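Side-chain contacts in core protein VP7 (Bluetongue virus, PDB 1BVP), which forms homotrimeric capsomers, 260 of which assemble on a VP3 scaffold as part of the inner capsid of the virus: residues A[113-118]-A[257-262]; A[190-195]-A[201-206]; A[275-280]-A[325-330]. All coordinates share one frame; numbering follows the deposited sequence.

Interaction 1: A[113-118]-A[257-262]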
loop_
_atom_site.group_PDB
_atom_site.type_symbol
_atom_site.label_atom_id
_atom_site.label_comp_id
_atom_site.label_asym_id
_atom_site.label_seq_id
_atom_site.Cartn_x
_atom_site.Cartn_y
_atom_site.Cartn_z
ATOM N N THR A 113 -15.072 -9.605 9.152
ATOM C CA THR A 113 -16.337 -9.257 9.749
ATOM C C THR A 113 -16.304 -7.946 10.527
ATOM O O THR A 113 -17.156 -7.083 10.350
ATOM C CB THR A 113 -16.855 -10.432 10.560
ATOM O OG1 THR A 113 -17.315 -11.423 9.639
ATOM C CG2 THR A 113 -17.989 -10.035 11.486
ATOM N N GLY A 114 -15.281 -7.774 11.335
ATOM C CA GLY A 114 -15.196 -6.575 12.126
ATOM C C GLY A 114 -15.124 -5.287 11.341
ATOM O O GLY A 114 -15.913 -4.384 11.617
ATOM N N GLU A 115 -14.236 -5.185 10.347
ATOM C CA GLU A 115 -14.133 -3.920 9.631
ATOM C C GLU A 115 -15.300 -3.620 8.715
ATOM O O GLU A 115 -15.782 -2.510 8.646
ATOM C CB GLU A 115 -12.767 -3.735 8.926
ATOM C CG GLU A 115 -12.409 -4.703 7.814
ATOM C CD GLU A 115 -12.835 -4.276 6.420
ATOM O OE1 GLU A 115 -13.498 -3.248 6.256
ATOM O OE2 GLU A 115 -12.498 -4.971 5.454
ATOM N N THR A 116 -15.787 -4.646 8.071
ATOM C CA THR A 116 -16.874 -4.596 7.119
ATOM C C THR A 116 -18.200 -4.175 7.713
ATOM O O THR A 116 -19.045 -3.587 7.049
ATOM C CB THR A 116 -16.964 -6.016 6.583
ATOM O OG1 THR A 116 -16.565 -6.028 5.231
ATOM C CG2 THR A 116 -18.287 -6.667 6.821
ATOM N N SER A 117 -18.395 -4.454 8.982
ATOM C CA SER A 117 -19.669 -4.156 9.589
ATOM C C SER A 117 -19.745 -2.787 10.264
ATOM O O SER A 117 -20.760 -2.445 10.876
ATOM C CB SER A 117 -19.987 -5.273 10.577
ATOM O OG SER A 117 -19.032 -5.229 11.627
ATOM N N THR A 118 -18.658 -2.029 10.215
ATOM C CA THR A 118 -18.635 -0.709 10.816
ATOM C C THR A 118 -18.034 0.302 9.848
ATOM O O THR A 118 -18.021 0.057 8.647
ATOM C CB THR A 118 -17.947 -0.704 12.191
ATOM O OG1 THR A 118 -18.317 0.490 12.911
ATOM C CG2 THR A 118 -16.452 -0.874 12.096
ATOM N N LEU A 257 -8.846 0.593 -0.276
ATOM C CA LEU A 257 -8.189 -0.689 -0.472
ATOM C C LEU A 257 -7.303 -1.081 0.724
ATOM O O LEU A 257 -6.629 -2.092 0.684
ATOM C CB LEU A 257 -7.350 -0.613 -1.739
ATOM C CG LEU A 257 -7.795 -1.399 -2.964
ATOM C CD1 LEU A 257 -9.267 -1.690 -3.007
ATOM C CD2 LEU A 257 -7.341 -0.644 -4.160
ATOM N N ASN A 258 -7.239 -0.233 1.743
ATOM C CA ASN A 258 -6.449 -0.530 2.926
ATOM C C ASN A 258 -7.359 -0.928 4.075
ATOM O O ASN A 258 -6.972 -0.771 5.209
ATOM C CB ASN A 258 -5.675 0.683 3.406
ATOM C CG ASN A 258 -4.659 1.177 2.404
ATOM O OD1 ASN A 258 -4.763 2.297 1.937
ATOM N ND2 ASN A 258 -3.644 0.382 2.120
ATOM N N GLN A 259 -8.582 -1.370 3.794
ATOM C CA GLN A 259 -9.517 -1.772 4.853
ATOM C C GLN A 259 -9.158 -3.139 5.447
ATOM O O GLN A 259 -9.461 -3.444 6.607
ATOM C CB GLN A 259 -10.930 -1.834 4.289
ATOM C CG GLN A 259 -11.032 -2.699 3.082
ATOM C CD GLN A 259 -12.440 -2.846 2.579
ATOM O OE1 GLN A 259 -13.277 -3.463 3.233
ATOM N NE2 GLN A 259 -12.708 -2.314 1.399
ATOM N N TYR A 260 -8.456 -3.930 4.646
ATOM C CA TYR A 260 -8.047 -5.260 5.018
ATOM C C TYR A 260 -6.589 -5.394 4.582
ATOM O O TYR A 260 -6.257 -5.026 3.470
ATOM C CB TYR A 260 -8.948 -6.286 4.298
ATOM C CG TYR A 260 -8.557 -7.710 4.622
ATOM C CD1 TYR A 260 -7.571 -8.358 3.862
ATOM C CD2 TYR A 260 -9.082 -8.378 5.747
ATOM C CE1 TYR A 260 -7.112 -9.603 4.211
ATOM C CE2 TYR A 260 -8.628 -9.643 6.098
ATOM C CZ TYR A 260 -7.638 -10.237 5.326
ATOM O OH TYR A 260 -7.099 -11.434 5.654
ATOM N N PRO A 261 -5.712 -5.972 5.435
ATOM C CA PRO A 261 -4.299 -6.121 5.076
ATOM C C PRO A 261 -4.032 -6.745 3.727
ATOM O O PRO A 261 -4.460 -7.849 3.449
ATOM C CB PRO A 261 -3.702 -6.925 6.230
ATOM C CG PRO A 261 -4.882 -7.361 7.039
ATOM C CD PRO A 261 -5.965 -6.423 6.816
ATOM N N ALA A 262 -3.282 -6.008 2.910
ATOM C CA ALA A 262 -2.911 -6.384 1.556
ATOM C C ALA A 262 -4.044 -6.772 0.626
ATOM O O ALA A 262 -3.824 -7.525 -0.350
ATOM C CB ALA A 262 -1.817 -7.405 1.524
#
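The last turn of helix 103-116 runs past an irregular loop, 257-262, and the backbones come nearest at Glu115 and Gln259, whose CA atoms lie 7.0 Å apart. These two residues carry nearly all of the contact, with both side chains setting out toward the opposite segment. The Glu115 chain turns at chi2 (90°), and its carboxylate lies against Gln259. Its methylene CG lies 3.4 Å from the backbone O of Gln259, and the carboxylate then sits alongside the aliphatic part of the glutamine, with OE1 3.5 Å from Gln259 CB and OE2 3.6 Å from Gln259 CG. The two chains cross at about a right angle, and the planes of carboxylate and amide stand 79° apart, so the flat groups do not stack. The amide oxygen faces both carboxylate oxygens: Gln259 OE1 is 2.8 Å from Glu115 OE2 and 3.0 Å from Glu115 OE1, the latter a meeting of two acceptors without a hydrogen bond. The other end of the amide is committed to the main chain, since Gln259 NE2 donates to Pro301 O and to Thr256 O, consistent with the oxygen being the end turned to the acid. Tyr260 adds a lesser touch, its CB 4.0 Å from Glu115 OE2, while its side chain leads away to touch Glu108, Arg111 and Val112 of helix 103-116. The contact is buried at the junction between the helical and beta parts of VP7. Helix 304-323 packs against it through Ile307 and Leu311, Phe268 of the second subunit packs on Gln259, and the loop passes directly into helix 263-271, with Ala262 at its N-cap.

Interaction 2: A[190-195]-A[201-206]; sequences RIENFA and SQQTQA
Phe194 and Gln202 form a hydrogen-bonded rung of an antiparallel beta hairpin, strands 183-195 and 201-203, in the beta domain of VP7. Phe194 N donates to Gln202 O at 3.0 Å, and Gln202 N to Phe194 O at 2.9 Å. Their side chains lie side by side on one face of the sheet, where Gln202 CB makes a CH-pi contact over the Phe194 ring, 3.9 Å from its centroid. On the face of Asn193 and Gln203, the asparagine ND2 donates to Gln203 OE1 at 3.0 Å, lying well above the plane of that carbonyl.

Beyond the corner at Glu192 and Asn193 the contact slackens toward exposed Ala206. Here the Arg190 chain merely brushes the loop, its CD 4.2 Å from Ala206 CA. Arg190 NH1 makes a salt bridge to Glu134 of the second subunit; Arg190, Ile191 and Asn193 pair in a parallel ladder with a strand of that subunit, so the sheet runs on across the interface. Between tight and loose parts stands Thr204. With OG1 anti to its own carbonyl carbon (chi1 -67°), the hydroxyl faces the other strand and donates to Ile191 O over 2.8 Å, while also accepting from Met242 N.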
loop_
_atom_site.group_PDB
_atom_site.type_symbol
_atom_site.label_atom_id
_atom_site.label_comp_id
_atom_site.label_asym_id
_atom_site.label_seq_id
_atom_site.Cartn_x
_atom_site.Cartn_y
_atom_site.Cartn_z
ATOM N N ARG A 190 1.218 31.635 -1.500
ATOM C CA ARG A 190 1.046 32.902 -2.220
ATOM C C ARG A 190 1.473 32.583 -3.657
ATOM O O ARG A 190 2.520 31.932 -3.848
ATOM C CB ARG A 190 2.013 33.975 -1.687
ATOM C CG ARG A 190 1.427 34.832 -0.606
ATOM C CD ARG A 190 2.456 35.760 0.006
ATOM N NE ARG A 190 3.323 35.096 0.985
ATOM C CZ ARG A 190 4.625 34.898 0.787
ATOM N NH1 ARG A 190 5.200 35.325 -0.350
ATOM N NH2 ARG A 190 5.341 34.233 1.693
ATOM N N ILE A 191 0.653 32.928 -4.653
ATOM C CA ILE A 191 1.072 32.717 -6.050
ATOM C C ILE A 191 1.897 33.984 -6.353
ATOM O O ILE A 191 1.354 35.077 -6.546
ATOM C CB ILE A 191 -0.106 32.608 -7.026
ATOM C CG1 ILE A 191 -1.054 31.480 -6.596
ATOM C CG2 ILE A 191 0.421 32.316 -8.434
ATOM C CD1 ILE A 191 -2.270 31.323 -7.491
ATOM N N GLU A 192 3.215 33.834 -6.286
ATOM C CA GLU A 192 4.174 34.919 -6.451
ATOM C C GLU A 192 4.182 35.623 -7.801
ATOM O O GLU A 192 4.526 36.798 -7.855
ATOM C CB GLU A 192 5.576 34.396 -6.114
ATOM C CG GLU A 192 6.560 35.422 -5.616
ATOM C CD GLU A 192 5.996 36.290 -4.509
ATOM O OE1 GLU A 192 5.210 35.803 -3.658
ATOM O OE2 GLU A 192 6.348 37.489 -4.493
ATOM N N ASN A 193 3.804 34.934 -8.879
ATOM C CA ASN A 193 3.798 35.529 -10.219
ATOM C C ASN A 193 2.610 34.965 -10.949
ATOM O O ASN A 193 2.581 33.764 -11.201
ATOM C CB ASN A 193 5.068 35.116 -10.970
ATOM C CG ASN A 193 5.339 35.961 -12.211
ATOM O OD1 ASN A 193 5.597 35.435 -13.299
ATOM N ND2 ASN A 193 5.391 37.266 -12.029
ATOM N N PHE A 194 1.609 35.797 -11.225
ATOM C CA PHE A 194 0.409 35.348 -11.931
ATOM C C PHE A 194 0.051 36.223 -13.139
ATOM O O PHE A 194 0.581 37.300 -13.317
ATOM C CB PHE A 194 -0.787 35.274 -10.980
ATOM C CG PHE A 194 -1.128 36.584 -10.312
ATOM C CD1 PHE A 194 -0.405 37.026 -9.205
ATOM C CD2 PHE A 194 -2.238 37.327 -10.729
ATOM C CE1 PHE A 194 -0.786 38.187 -8.508
ATOM C CE2 PHE A 194 -2.632 38.488 -10.042
ATOM C CZ PHE A 194 -1.911 38.916 -8.932
ATOM N N ALA A 195 -0.864 35.743 -13.960
ATOM C CA ALA A 195 -1.293 36.434 -15.149
ATOM C C ALA A 195 -2.533 37.237 -14.871
ATOM O O ALA A 195 -3.478 36.726 -14.256
ATOM C CB ALA A 195 -1.585 35.440 -16.258
ATOM N N SER A 201 2.108 39.883 -16.330
ATOM C CA SER A 201 2.437 39.373 -15.014
ATOM C C SER A 201 2.157 40.356 -13.894
ATOM O O SER A 201 2.267 41.553 -14.059
ATOM C CB SER A 201 3.905 38.989 -14.970
ATOM O OG SER A 201 4.185 38.031 -15.976
ATOM N N GLN A 202 1.881 39.822 -12.719
ATOM C CA GLN A 202 1.616 40.614 -11.536
ATOM C C GLN A 202 2.183 39.795 -10.349
ATOM O O GLN A 202 2.306 38.571 -10.431
ATOM C CB GLN A 202 0.112 40.844 -11.412
ATOM C CG GLN A 202 -0.296 41.686 -10.233
ATOM C CD GLN A 202 -0.294 43.163 -10.533
ATOM O OE1 GLN A 202 -0.142 43.573 -11.688
ATOM N NE2 GLN A 202 -0.467 43.977 -9.497
ATOM N N GLN A 203 2.596 40.475 -9.287
ATOM C CA GLN A 203 3.156 39.817 -8.107
ATOM C C GLN A 203 2.191 39.888 -6.944
ATOM O O GLN A 203 1.361 40.804 -6.867
ATOM C CB GLN A 203 4.400 40.549 -7.633
ATOM C CG GLN A 203 5.651 39.762 -7.696
ATOM C CD GLN A 203 6.268 39.839 -9.056
ATOM O OE1 GLN A 203 5.611 39.582 -10.078
ATOM N NE2 GLN A 203 7.536 40.249 -9.094
ATOM N N THR A 204 2.322 38.943 -6.024
ATOM C CA THR A 204 1.517 38.955 -4.818
ATOM C C THR A 204 2.470 39.441 -3.731
ATOM O O THR A 204 3.571 38.895 -3.578
ATOM C CB THR A 204 0.926 37.573 -4.497
ATOM O OG1 THR A 204 -0.035 37.226 -5.511
ATOM C CG2 THR A 204 0.203 37.618 -3.156
ATOM N N GLN A 205 2.116 40.555 -3.092
ATOM C CA GLN A 205 2.959 41.134 -2.032
ATOM C C GLN A 205 2.803 40.308 -0.762
ATOM O O GLN A 205 1.736 39.745 -0.518
ATOM C CB GLN A 205 2.546 42.594 -1.699
ATOM C CG GLN A 205 2.669 43.649 -2.807
ATOM C CD GLN A 205 4.033 43.620 -3.479
ATOM O OE1 GLN A 205 4.141 43.423 -4.705
ATOM N NE2 GLN A 205 5.087 43.780 -2.682
ATOM N N ALA A 206 3.842 40.238 0.060
ATOM C CA ALA A 206 3.715 39.503 1.319
ATOM C C ALA A 206 2.712 40.274 2.178
ATOM O O ALA A 206 2.579 41.487 2.044
ATOM C CB ALA A 206 5.062 39.414 2.031
#

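Interaction 3: A[275-280]-A[325-330]; sequences DHTWHG and PEFAIH
At the first turn of helix 276-286, Thr277 packs against Phe327 and Ile329 of the loop that follows helix 304-323. The threonine methyl does most of the work. Thr277 CG2 sits over one face of the Phe327 ring, 4.1 Å from its centroid and 18° off the ring normal, a CH-pi contact displaced toward the rim near CZ. Phe327 CG stands between its own backbone N and carbonyl carbon (chi1 56°), a rotation that swings the ring back toward the helix although CB starts off alongside it. The same methyl also meets the tip of Ile329, with CD1 3.8 Å from Thr277 CG2, so it is wedged between an aromatic face and an aliphatic end. Ile329 is extended beyond CB (chi2 175°), which carries CD1 on to the helix backbone.

This turn is an N-capped helix start. Asp275 is the N-cap residue, and its OD1 accepts from Trp278 N at 2.9 Å in a nearly straight bond, while OD2 takes a hydrogen bond from Tyr320 on helix 304-323. Tyr320 also packs on Thr277, tying the cap and the contact to the same neighbouring helix. One turn on, Gly280 presents bare backbone, its C atom 4.1 Å from Ile329 CD1. The Phe327 ring also meets Phe63 of helix 55-73 edge-to-face.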
loop_
_atom_site.group_PDB
_atom_site.type_symbol
_atom_site.label_atom_id
_atom_site.label_comp_id
_atom_site.label_asym_id
_atom_site.label_seq_id
_atom_site.Cartn_x
_atom_site.Cartn_y
_atom_site.Cartn_z
ATOM N N ASP A 275 -4.010 -19.219 -16.678
ATOM C CA ASP A 275 -4.221 -19.918 -17.930
ATOM C C ASP A 275 -5.700 -19.766 -18.251
ATOM O O ASP A 275 -6.487 -19.215 -17.433
ATOM C CB ASP A 275 -3.805 -21.400 -17.861
ATOM C CG ASP A 275 -4.551 -22.202 -16.769
ATOM O OD1 ASP A 275 -5.781 -22.061 -16.560
ATOM O OD2 ASP A 275 -3.880 -23.013 -16.115
ATOM N N HIS A 276 -6.101 -20.338 -19.377
ATOM C CA HIS A 276 -7.489 -20.215 -19.797
ATOM C C HIS A 276 -8.524 -20.798 -18.897
ATOM O O HIS A 276 -9.637 -20.279 -18.824
ATOM C CB HIS A 276 -7.678 -20.756 -21.201
ATOM C CG HIS A 276 -6.922 -19.986 -22.235
ATOM N ND1 HIS A 276 -5.641 -20.327 -22.626
ATOM C CD2 HIS A 276 -7.231 -18.844 -22.901
ATOM C CE1 HIS A 276 -5.194 -19.426 -23.485
ATOM N NE2 HIS A 276 -6.137 -18.517 -23.668
ATOM N N THR A 277 -8.168 -21.869 -18.204
ATOM C CA THR A 277 -9.112 -22.512 -17.305
ATOM C C THR A 277 -9.348 -21.640 -16.070
ATOM O O THR A 277 -10.501 -21.347 -15.699
ATOM C CB THR A 277 -8.616 -23.928 -16.958
ATOM O OG1 THR A 277 -8.506 -24.688 -18.174
ATOM C CG2 THR A 277 -9.586 -24.628 -16.016
ATOM N N TRP A 278 -8.271 -21.142 -15.475
ATOM C CA TRP A 278 -8.439 -20.313 -14.306
ATOM C C TRP A 278 -9.202 -19.050 -14.694
ATOM O O TRP A 278 -10.114 -18.580 -13.993
ATOM C CB TRP A 278 -7.091 -19.940 -13.743
ATOM C CG TRP A 278 -7.243 -18.916 -12.694
ATOM C CD1 TRP A 278 -6.928 -17.587 -12.780
ATOM C CD2 TRP A 278 -7.874 -19.102 -11.439
ATOM N NE1 TRP A 278 -7.349 -16.931 -11.655
ATOM C CE2 TRP A 278 -7.937 -17.836 -10.813
ATOM C CE3 TRP A 278 -8.407 -20.220 -10.783
ATOM C CZ2 TRP A 278 -8.513 -17.653 -9.556
ATOM C CZ3 TRP A 278 -8.984 -20.046 -9.532
ATOM C CH2 TRP A 278 -9.031 -18.765 -8.929
ATOM N N HIS A 279 -8.787 -18.484 -15.814
ATOM C CA HIS A 279 -9.413 -17.299 -16.317
ATOM C C HIS A 279 -10.925 -17.546 -16.523
ATOM O O HIS A 279 -11.782 -16.775 -16.037
ATOM C CB HIS A 279 -8.686 -16.895 -17.591
ATOM C CG HIS A 279 -9.119 -15.567 -18.115
ATOM N ND1 HIS A 279 -8.989 -14.409 -17.384
ATOM C CD2 HIS A 279 -9.793 -15.231 -19.244
ATOM C CE1 HIS A 279 -9.579 -13.420 -18.031
ATOM N NE2 HIS A 279 -10.073 -13.895 -19.161
ATOM N N GLY A 280 -11.264 -18.666 -17.160
ATOM C CA GLY A 280 -12.671 -19.005 -17.366
ATOM C C GLY A 280 -13.436 -19.246 -16.065
ATOM O O GLY A 280 -14.562 -18.756 -15.880
ATOM N N PRO A 325 -4.722 -28.565 -11.549
ATOM C CA PRO A 325 -5.772 -29.397 -12.144
ATOM C C PRO A 325 -5.986 -29.119 -13.627
ATOM O O PRO A 325 -5.501 -28.114 -14.150
ATOM C CB PRO A 325 -6.994 -29.043 -11.307
ATOM C CG PRO A 325 -6.783 -27.636 -10.978
ATOM C CD PRO A 325 -5.300 -27.528 -10.674
ATOM N N GLU A 326 -6.643 -30.055 -14.313
ATOM C CA GLU A 326 -6.941 -29.947 -15.739
ATOM C C GLU A 326 -8.331 -30.448 -15.980
ATOM O O GLU A 326 -8.621 -31.623 -15.823
ATOM C CB GLU A 326 -6.005 -30.781 -16.594
ATOM C CG GLU A 326 -4.578 -30.285 -16.638
ATOM C CD GLU A 326 -3.694 -31.166 -17.511
ATOM O OE1 GLU A 326 -4.195 -31.676 -18.553
ATOM O OE2 GLU A 326 -2.510 -31.366 -17.143
ATOM N N PHE A 327 -9.209 -29.546 -16.352
ATOM C CA PHE A 327 -10.569 -29.924 -16.630
ATOM C C PHE A 327 -11.135 -28.931 -17.623
ATOM O O PHE A 327 -10.506 -27.914 -17.915
ATOM C CB PHE A 327 -11.386 -29.997 -15.352
ATOM C CG PHE A 327 -11.383 -28.739 -14.566
ATOM C CD1 PHE A 327 -10.277 -28.387 -13.794
ATOM C CD2 PHE A 327 -12.492 -27.904 -14.567
ATOM C CE1 PHE A 327 -10.276 -27.221 -13.034
ATOM C CE2 PHE A 327 -12.504 -26.733 -13.809
ATOM C CZ PHE A 327 -11.397 -26.395 -13.045
ATOM N N ALA A 328 -12.326 -29.228 -18.126
ATOM C CA ALA A 328 -12.981 -28.404 -19.131
ATOM C C ALA A 328 -14.061 -27.471 -18.616
ATOM O O ALA A 328 -14.857 -27.843 -17.752
ATOM C CB ALA A 328 -13.566 -29.298 -20.184
ATOM N N ILE A 329 -14.112 -26.273 -19.198
ATOM C CA ILE A 329 -15.123 -25.266 -18.851
ATOM C C ILE A 329 -15.852 -24.895 -20.150
ATOM O O ILE A 329 -15.224 -24.748 -21.208
ATOM C CB ILE A 329 -14.467 -24.039 -18.197
ATOM C CG1 ILE A 329 -13.954 -24.431 -16.810
ATOM C CG2 ILE A 329 -15.462 -22.920 -18.069
ATOM C CD1 ILE A 329 -13.185 -23.372 -16.118
ATOM N N HIS A 330 -17.176 -24.839 -20.099
ATOM C CA HIS A 330 -17.962 -24.519 -21.298
ATOM C C HIS A 330 -17.555 -23.202 -21.926
ATOM O O HIS A 330 -17.473 -22.171 -21.253
ATOM C CB HIS A 330 -19.461 -24.476 -20.989
ATOM C CG HIS A 330 -20.069 -25.816 -20.724
ATOM N ND1 HIS A 330 -19.727 -26.949 -21.442
ATOM C CD2 HIS A 330 -20.976 -26.214 -19.799
ATOM C CE1 HIS A 330 -20.393 -27.989 -20.962
ATOM N NE2 HIS A 330 -21.157 -27.572 -19.964
#

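From the N terminus, the chain builds several helices, the last of them 103-116, before reaching the beta strands. Interaction 1 closes the long excursion that follows: the 138 residues between its segments contain strands but no helix, so it ties the chain's exit from the helical part to its return. Interaction 2 is a hairpin lying within that excursion, its centre about 46 Å from that of interaction 1. Interaction 3 opens only after interaction 1 has closed; it spans a mostly helical stretch and joins helix 276-286 to the loop beyond helix 304-323. No loops cross. Interactions 2 and 3 lie on opposite sides of the chain's centre, and interactions 1 and 2 both touch the second subunit.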